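Uncharacterized protein AF_0924 (Archaeoglobus fulgidus, PDB 3DT5) is of unknown function, the part described being the largely helical C-terminal domain of a predicted archaeal membrane protein. Local coordinates at residues A58-F70 / Q93-F105. Sequence-based numbering, arbitrary orientation.
Sequences AGNNLLRVLPMHF and QWKEALDVLWEEF
OE2 of E104 is gripped by two groups, G59 N at 3.0 Å, on the syn side and 26° out of the carboxylate plane, and Y27 OH. The other oxygen, OE1, accepts from L62 N at 3.0 Å, well above that plane, and a water bridges it to N61 N. The carboxylate thus serves the N-cap amide and the start of helix 60-65, where the helix dipole would probably also stabilise it. With an alanine here, L62 N would probably lose its acceptor, and G59 N, Y27 OH and the water their shared partner, loosening the helix start. Below it, L62 illustrates knobs-into-holes packing, seated among A97, V100, L101 and E104; its CD2 lies 3.8 Å from L101 CD1. V65 CG2 continues the apolar seam onto V100 CG2 at 3.9 Å. After the helix, P67 lays CG over one indole face of W94, a CH-pi contact 3.6 Å from the five-membered-ring centroid, while F70 turns its edge to the opposite face, planes at 74°. W94 NE1 is buried without a partner. Helix 60-65 runs antiparallel (172°) to the 93-105 portion of helix 88-116, with helix 16-35 meeting L62 and L101, and helix 43-52 touching L66, F70 and W94.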
ATOM      1  N   ALA A  58       2.585  -9.981  -2.702  1.00 34.79           N
ATOM      2  CA  ALA A  58       3.672  -9.001  -2.490  1.00 34.91           C
ATOM      3  C   ALA A  58       5.033  -9.643  -2.940  1.00 34.78           C
ATOM      4  O   ALA A  58       5.203 -10.877  -2.856  1.00 34.47           O
ATOM      5  CB  ALA A  58       3.740  -8.620  -1.017  1.00 33.80           C
ATOM      6  N   GLY A  59       5.971  -8.796  -3.355  1.00 33.72           N
ATOM      7  CA  GLY A  59       7.352  -9.213  -3.625  1.00 33.93           C
ATOM      8  C   GLY A  59       8.113  -9.469  -2.326  1.00 34.10           C
ATOM      9  O   GLY A  59       7.711  -9.010  -1.239  1.00 33.41           O
ATOM     10  N   ASN A  60       9.165 -10.266  -2.405  1.00 33.97           N
ATOM     11  CA  ASN A  60       9.890 -10.664  -1.186  1.00 34.11           C
ATOM     12  C   ASN A  60      10.515  -9.460  -0.488  1.00 34.62           C
ATOM     13  O   ASN A  60      10.574  -9.460   0.733  1.00 35.08           O
ATOM     14  CB  ASN A  60      10.983 -11.722  -1.511  1.00 33.64           C
ATOM     15  CG  ASN A  60      10.388 -13.110  -1.825  1.00 35.09           C
ATOM     16  OD1 ASN A  60       9.167 -13.218  -2.083  1.00 37.81           O
ATOM     17  ND2 ASN A  60      11.232 -14.183  -1.762  1.00 33.26           N
ATOM     18  N   ASN A  61      10.927  -8.416  -1.255  1.00 34.82           N
ATOM     19  CA  ASN A  61      11.569  -7.230  -0.654  1.00 35.57           C
ATOM     20  C   ASN A  61      10.556  -6.540   0.292  1.00 35.10           C
ATOM     21  O   ASN A  61      10.867  -6.204   1.443  1.00 34.70           O
ATOM     22  CB  ASN A  61      11.977  -6.157  -1.684  1.00 36.67           C
ATOM     23  CG  ASN A  61      13.039  -6.601  -2.622  1.00 40.55           C
ATOM     24  OD1 ASN A  61      13.607  -7.663  -2.474  1.00 45.15           O
ATOM     25  ND2 ASN A  61      13.315  -5.749  -3.646  1.00 49.13           N
ATOM     26  N   LEU A  62       9.354  -6.315  -0.214  1.00 33.80           N
ATOM     27  CA  LEU A  62       8.292  -5.716   0.595  1.00 33.10           C
ATOM     28  C   LEU A  62       7.880  -6.574   1.801  1.00 34.10           C
ATOM     29  O   LEU A  62       7.701  -6.039   2.895  1.00 35.40           O
ATOM     30  CB  LEU A  62       7.039  -5.421  -0.300  1.00 33.15           C
ATOM     31  CG  LEU A  62       5.870  -4.790   0.477  1.00 32.91           C
ATOM     32  CD1 LEU A  62       6.257  -3.444   1.186  1.00 34.74           C
ATOM     33  CD2 LEU A  62       4.691  -4.582  -0.463  1.00 31.22           C
ATOM     34  N   LEU A  63       7.770  -7.895   1.621  1.00 33.72           N
ATOM     35  CA  LEU A  63       7.405  -8.770   2.738  1.00 35.17           C
ATOM     36  C   LEU A  63       8.406  -8.634   3.874  1.00 35.71           C
ATOM     37  O   LEU A  63       8.034  -8.790   5.032  1.00 35.62           O
ATOM     38  CB  LEU A  63       7.299 -10.234   2.279  1.00 34.71           C
ATOM     39  CG  LEU A  63       6.140 -10.430   1.300  1.00 36.58           C
ATOM     40  CD1 LEU A  63       6.145 -11.885   0.862  1.00 38.07           C
ATOM     41  CD2 LEU A  63       4.804 -10.157   2.054  1.00 37.07           C
ATOM     42  N   ARG A  64       9.683  -8.380   3.574  1.00 35.43           N
ATOM     43  CA  ARG A  64      10.663  -8.157   4.655  1.00 35.56           C
ATOM     44  C   ARG A  64      10.287  -7.042   5.630  1.00 36.16           C
ATOM     45  O   ARG A  64      10.655  -7.093   6.806  1.00 34.64           O
ATOM     46  CB  ARG A  64      12.056  -7.903   4.072  1.00 36.30           C
ATOM     47  CG  ARG A  64      12.625  -9.285   3.697  1.00 39.21           C
ATOM     48  CD  ARG A  64      13.807  -9.288   2.879  1.00 49.17           C
ATOM     49  NE  ARG A  64      14.418 -10.585   3.129  1.00 56.40           N
ATOM     50  CZ  ARG A  64      15.305 -11.180   2.341  1.00 61.30           C
ATOM     51  NH1 ARG A  64      15.690 -10.609   1.203  1.00 61.66           N
ATOM     52  NH2 ARG A  64      15.812 -12.359   2.706  1.00 62.46           N
ATOM     53  N   VAL A  65       9.630  -6.005   5.117  1.00 35.35           N
ATOM     54  CA  VAL A  65       9.407  -4.789   5.915  1.00 37.00           C
ATOM     55  C   VAL A  65       7.940  -4.508   6.165  1.00 36.26           C
ATOM     56  O   VAL A  65       7.615  -3.657   6.986  1.00 37.08           O
ATOM     57  CB  VAL A  65      10.095  -3.495   5.282  1.00 36.00           C
ATOM     58  CG1 VAL A  65      11.638  -3.677   5.201  1.00 38.62           C
ATOM     59  CG2 VAL A  65       9.535  -3.207   3.897  1.00 35.05           C
ATOM     60  N   LEU A  66       7.035  -5.208   5.479  1.00 37.00           N
ATOM     61  CA  LEU A  66       5.613  -4.864   5.592  1.00 35.79           C
ATOM     62  C   LEU A  66       5.090  -5.322   6.968  1.00 35.27           C
ATOM     63  O   LEU A  66       5.230  -6.520   7.294  1.00 36.27           O
ATOM     64  CB  LEU A  66       4.807  -5.565   4.476  1.00 36.64           C
ATOM     65  CG  LEU A  66       3.287  -5.309   4.415  1.00 36.69           C
ATOM     66  CD1 LEU A  66       3.003  -3.817   4.022  1.00 36.12           C
ATOM     67  CD2 LEU A  66       2.657  -6.307   3.397  1.00 35.29           C
ATOM     68  N   PRO A  67       4.531  -4.399   7.797  1.00 33.50           N
ATOM     69  CA  PRO A  67       4.016  -4.812   9.102  1.00 32.56           C
ATOM     70  C   PRO A  67       2.879  -5.853   8.970  1.00 32.05           C
ATOM     71  O   PRO A  67       2.199  -5.930   7.930  1.00 28.16           O
ATOM     72  CB  PRO A  67       3.423  -3.496   9.691  1.00 34.84           C
ATOM     73  CG  PRO A  67       4.235  -2.378   8.979  1.00 35.86           C
ATOM     74  CD  PRO A  67       4.350  -2.949   7.577  1.00 34.70           C
HETATM   75  N   MSE A  68       2.709  -6.641  10.031  1.00 31.30           N
HETATM   76  CA  MSE A  68       1.692  -7.691  10.107  0.60 32.36           C
HETATM   77  C   MSE A  68       0.366  -7.181  10.651  1.00 31.90           C
HETATM   78  O   MSE A  68      -0.671  -7.811  10.472  1.00 32.05           O
HETATM   79  CB  MSE A  68       2.156  -8.748  11.116  0.60 32.11           C
HETATM   80  CG  MSE A  68       1.764 -10.131  10.725  0.60 35.88           C
HETATM   81 SE   MSE A  68       2.968 -10.611   9.283  0.42 39.75          SE
HETATM   82  CE  MSE A  68       4.521  -9.466   9.699  0.60 36.67           C
ATOM     83  N   HIS A  69       0.428  -6.073  11.370  1.00 32.90           N
ATOM     84  CA  HIS A  69      -0.691  -5.557  12.144  1.00 34.52           C
ATOM     85  C   HIS A  69      -0.853  -4.079  11.862  1.00 36.50           C
ATOM     86  O   HIS A  69       0.126  -3.392  11.631  1.00 37.96           O
ATOM     87  CB  HIS A  69      -0.454  -5.735  13.644  1.00 34.08           C
ATOM     88  CG  HIS A  69      -0.328  -7.160  14.079  1.00 35.42           C
ATOM     89  ND1 HIS A  69      -1.390  -8.035  14.081  1.00 38.31           N
ATOM     90  CD2 HIS A  69       0.737  -7.868  14.532  1.00 37.49           C
ATOM     91  CE1 HIS A  69      -0.987  -9.223  14.503  1.00 36.99           C
ATOM     92  NE2 HIS A  69       0.303  -9.153  14.772  1.00 37.72           N
ATOM     93  N   PHE A  70      -2.077  -3.571  11.896  1.00 36.60           N
ATOM     94  CA  PHE A  70      -2.280  -2.147  11.585  1.00 38.64           C
ATOM     95  C   PHE A  70      -3.417  -1.516  12.420  1.00 40.08           C
ATOM     96  O   PHE A  70      -3.253  -0.401  12.924  1.00 42.56           O
ATOM     97  CB  PHE A  70      -2.598  -1.940  10.096  1.00 38.11           C
ATOM     98  CG  PHE A  70      -3.006  -0.517   9.770  1.00 38.63           C
ATOM     99  CD1 PHE A  70      -2.053   0.500   9.771  1.00 38.91           C
ATOM    100  CD2 PHE A  70      -4.347  -0.196   9.536  1.00 39.92           C
ATOM    101  CE1 PHE A  70      -2.437   1.837   9.505  1.00 40.81           C
ATOM    102  CE2 PHE A  70      -4.729   1.142   9.275  1.00 40.07           C
ATOM    103  CZ  PHE A  70      -3.751   2.137   9.259  1.00 38.13           C
ATOM    104  N   GLN A  93       7.879   2.478  10.760  1.00 43.31           N
ATOM    105  CA  GLN A  93       7.774   1.158  10.058  1.00 42.68           C
ATOM    106  C   GLN A  93       6.916   1.304   8.811  1.00 41.52           C
ATOM    107  O   GLN A  93       7.281   0.834   7.742  1.00 40.19           O
ATOM    108  CB  GLN A  93       7.086   0.085  10.908  1.00 43.29           C
ATOM    109  CG  GLN A  93       7.852  -0.376  12.093  1.00 50.44           C
ATOM    110  CD  GLN A  93       7.656  -1.863  12.351  1.00 59.66           C
ATOM    111  OE1 GLN A  93       6.562  -2.420  12.128  1.00 60.78           O
ATOM    112  NE2 GLN A  93       8.735  -2.526  12.802  1.00 60.61           N
ATOM    113  N   TRP A  94       5.774   1.961   8.969  1.00 40.01           N
ATOM    114  CA  TRP A  94       4.857   2.149   7.845  1.00 41.16           C
ATOM    115  C   TRP A  94       5.413   3.086   6.812  1.00 41.42           C
ATOM    116  O   TRP A  94       5.253   2.837   5.618  1.00 42.19           O
ATOM    117  CB  TRP A  94       3.440   2.604   8.304  1.00 41.55           C
ATOM    118  CG  TRP A  94       2.614   1.429   8.641  1.00 39.65           C
ATOM    119  CD1 TRP A  94       2.428   0.880   9.867  1.00 40.04           C
ATOM    120  CD2 TRP A  94       1.940   0.563   7.697  1.00 42.00           C
ATOM    121  NE1 TRP A  94       1.679  -0.257   9.756  1.00 40.58           N
ATOM    122  CE2 TRP A  94       1.364  -0.481   8.438  1.00 39.89           C
ATOM    123  CE3 TRP A  94       1.813   0.558   6.295  1.00 39.75           C
ATOM    124  CZ2 TRP A  94       0.627  -1.524   7.835  1.00 40.69           C
ATOM    125  CZ3 TRP A  94       1.072  -0.502   5.688  1.00 42.31           C
ATOM    126  CH2 TRP A  94       0.489  -1.504   6.466  1.00 39.01           C
ATOM    127  N   LYS A  95       6.089   4.161   7.224  1.00 40.79           N
ATOM    128  CA  LYS A  95       6.670   5.035   6.200  1.00 40.93           C
ATOM    129  C   LYS A  95       7.690   4.271   5.314  1.00 40.05           C
ATOM    130  O   LYS A  95       7.699   4.372   4.094  1.00 39.27           O
ATOM    131  CB  LYS A  95       7.327   6.248   6.851  1.00 41.62           C
ATOM    132  CG  LYS A  95       7.723   7.293   5.794  1.00 45.73           C
ATOM    133  CD  LYS A  95       8.933   8.135   6.206  1.00 55.53           C
ATOM    134  CE  LYS A  95       9.809   8.398   4.953  1.00 57.95           C
ATOM    135  NZ  LYS A  95      11.178   8.889   5.349  1.00 62.81           N
ATOM    136  N   GLU A  96       8.555   3.506   5.963  1.00 40.58           N
ATOM    137  CA  GLU A  96       9.543   2.682   5.283  1.00 40.79           C
ATOM    138  C   GLU A  96       8.862   1.654   4.348  1.00 40.09           C
ATOM    139  O   GLU A  96       9.268   1.462   3.198  1.00 39.87           O
ATOM    140  CB  GLU A  96      10.370   2.006   6.368  1.00 42.11           C
ATOM    141  CG  GLU A  96      11.228   0.891   5.931  1.00 49.24           C
ATOM    142  CD  GLU A  96      12.191   0.451   7.052  1.00 58.81           C
ATOM    143  OE1 GLU A  96      12.558   1.298   7.929  1.00 62.72           O
ATOM    144  OE2 GLU A  96      12.584  -0.739   7.037  1.00 62.51           O
ATOM    145  N   ALA A  97       7.832   0.984   4.849  1.00 38.59           N
ATOM    146  CA  ALA A  97       7.151  -0.038   4.051  1.00 38.95           C
ATOM    147  C   ALA A  97       6.403   0.566   2.865  1.00 37.49           C
ATOM    148  O   ALA A  97       6.416  -0.036   1.791  1.00 38.49           O
ATOM    149  CB  ALA A  97       6.215  -0.883   4.916  1.00 39.07           C
ATOM    150  N   LEU A  98       5.742   1.713   3.062  1.00 36.37           N
ATOM    151  CA  LEU A  98       5.039   2.376   1.957  1.00 37.28           C
ATOM    152  C   LEU A  98       6.004   2.773   0.842  1.00 36.74           C
ATOM    153  O   LEU A  98       5.671   2.631  -0.338  1.00 37.08           O
ATOM    154  CB  LEU A  98       4.217   3.604   2.433  1.00 35.86           C
ATOM    155  CG  LEU A  98       3.027   3.211   3.324  1.00 35.03           C
ATOM    156  CD1 LEU A  98       2.426   4.459   3.994  1.00 37.38           C
ATOM    157  CD2 LEU A  98       1.991   2.521   2.485  1.00 35.66           C
ATOM    158  N   ASP A  99       7.190   3.223   1.216  1.00 37.53           N
ATOM    159  CA  ASP A  99       8.219   3.597   0.208  1.00 38.84           C
ATOM    160  C   ASP A  99       8.672   2.368  -0.594  1.00 38.97           C
ATOM    161  O   ASP A  99       8.813   2.425  -1.836  1.00 39.76           O
ATOM    162  CB  ASP A  99       9.387   4.286   0.878  1.00 38.47           C
ATOM    163  CG  ASP A  99       9.083   5.765   1.244  1.00 42.84           C
ATOM    164  OD1 ASP A  99       8.147   6.404   0.646  1.00 43.64           O
ATOM    165  OD2 ASP A  99       9.821   6.289   2.117  1.00 46.57           O
ATOM    166  N   VAL A 100       8.884   1.249   0.117  1.00 37.90           N
ATOM    167  CA  VAL A 100       9.152  -0.042  -0.563  1.00 37.30           C
ATOM    168  C   VAL A 100       7.971  -0.506  -1.433  1.00 37.08           C
ATOM    169  O   VAL A 100       8.184  -0.960  -2.550  1.00 37.09           O
ATOM    170  CB  VAL A 100       9.561  -1.178   0.426  1.00 36.51           C
ATOM    171  CG1 VAL A 100       9.795  -2.489  -0.327  1.00 35.32           C
ATOM    172  CG2 VAL A 100      10.862  -0.783   1.151  1.00 38.67           C
ATOM    173  N   LEU A 101       6.749  -0.419  -0.914  1.00 36.60           N
ATOM    174  CA  LEU A 101       5.556  -0.729  -1.700  1.00 37.02           C
ATOM    175  C   LEU A 101       5.504   0.058  -3.031  1.00 38.85           C
ATOM    176  O   LEU A 101       5.198  -0.486  -4.114  1.00 39.32           O
ATOM    177  CB  LEU A 101       4.327  -0.376  -0.850  1.00 36.95           C
ATOM    178  CG  LEU A 101       2.915  -0.393  -1.501  1.00 37.47           C
ATOM    179  CD1 LEU A 101       2.517  -1.813  -1.780  1.00 37.25           C
ATOM    180  CD2 LEU A 101       1.899   0.272  -0.504  1.00 36.42           C
ATOM    181  N   TRP A 102       5.801   1.357  -2.947  1.00 39.59           N
ATOM    182  CA  TRP A 102       5.783   2.204  -4.131  1.00 40.36           C
ATOM    183  C   TRP A 102       6.871   1.738  -5.120  1.00 39.92           C
ATOM    184  O   TRP A 102       6.620   1.566  -6.316  1.00 39.63           O
ATOM    185  CB  TRP A 102       5.998   3.680  -3.761  1.00 40.47           C
ATOM    186  CG  TRP A 102       5.919   4.535  -5.014  1.00 41.19           C
ATOM    187  CD1 TRP A 102       6.975   5.114  -5.720  1.00 42.33           C
ATOM    188  CD2 TRP A 102       4.734   4.820  -5.756  1.00 40.74           C
ATOM    189  NE1 TRP A 102       6.472   5.774  -6.833  1.00 41.19           N
ATOM    190  CE2 TRP A 102       5.111   5.614  -6.874  1.00 42.55           C
ATOM    191  CE3 TRP A 102       3.371   4.537  -5.555  1.00 40.88           C
ATOM    192  CZ2 TRP A 102       4.177   6.084  -7.807  1.00 40.52           C
ATOM    193  CZ3 TRP A 102       2.442   5.010  -6.498  1.00 42.23           C
ATOM    194  CH2 TRP A 102       2.856   5.776  -7.596  1.00 42.88           C
ATOM    195  N   GLU A 103       8.095   1.519  -4.655  1.00 41.11           N
ATOM    196  CA  GLU A 103       9.142   1.011  -5.566  0.60 41.24           C
ATOM    197  C   GLU A 103       8.726  -0.314  -6.236  1.00 41.15           C
ATOM    198  O   GLU A 103       8.906  -0.504  -7.465  1.00 41.66           O
ATOM    199  CB  GLU A 103      10.489   0.892  -4.850  0.60 42.10           C
ATOM    200  CG  GLU A 103      11.066   2.249  -4.355  0.60 44.76           C
ATOM    201  CD  GLU A 103      11.130   3.358  -5.430  0.60 50.64           C
ATOM    202  OE1 GLU A 103      10.697   4.519  -5.166  0.60 50.03           O
ATOM    203  OE2 GLU A 103      11.631   3.081  -6.543  0.60 53.98           O
ATOM    204  N   GLU A 104       8.191  -1.247  -5.454  1.00 39.85           N
ATOM    205  CA  GLU A 104       7.731  -2.535  -6.051  1.00 39.90           C
ATOM    206  C   GLU A 104       6.636  -2.312  -7.072  1.00 39.48           C
ATOM    207  O   GLU A 104       6.631  -2.921  -8.117  1.00 41.28           O
ATOM    208  CB  GLU A 104       7.159  -3.524  -5.031  1.00 39.41           C
ATOM    209  CG  GLU A 104       8.204  -4.193  -4.202  1.00 40.47           C
ATOM    210  CD  GLU A 104       7.746  -5.484  -3.577  1.00 41.23           C
ATOM    211  OE1 GLU A 104       8.671  -6.165  -3.092  1.00 40.85           O
ATOM    212  OE2 GLU A 104       6.523  -5.841  -3.482  1.00 42.49           O
ATOM    213  N   PHE A 105       5.676  -1.479  -6.714  1.00 39.53           N
ATOM    214  CA  PHE A 105       4.566  -1.147  -7.599  1.00 39.90           C
ATOM    215  C   PHE A 105       5.075  -0.664  -8.951  1.00 39.71           C
ATOM    216  O   PHE A 105       4.603  -1.122  -9.968  1.00 39.06           O
ATOM    217  CB  PHE A 105       3.657  -0.102  -6.927  1.00 39.80           C
ATOM    218  CG  PHE A 105       2.601   0.499  -7.847  1.00 39.91           C
ATOM    219  CD1 PHE A 105       1.619  -0.299  -8.436  1.00 40.24           C
ATOM    220  CD2 PHE A 105       2.604   1.871  -8.107  1.00 43.06           C
ATOM    221  CE1 PHE A 105       0.612   0.264  -9.275  1.00 40.54           C
ATOM    222  CE2 PHE A 105       1.607   2.456  -8.974  1.00 39.44           C
ATOM    223  CZ  PHE A 105       0.608   1.641  -9.525  1.00 41.64           C
TER
HETATM  224  O   HOH W   1      10.579  -7.620  -4.128  1.00 35.98           O
HETATM  225  O   HOH W   2       8.905  -1.396   7.887  1.00 46.33           O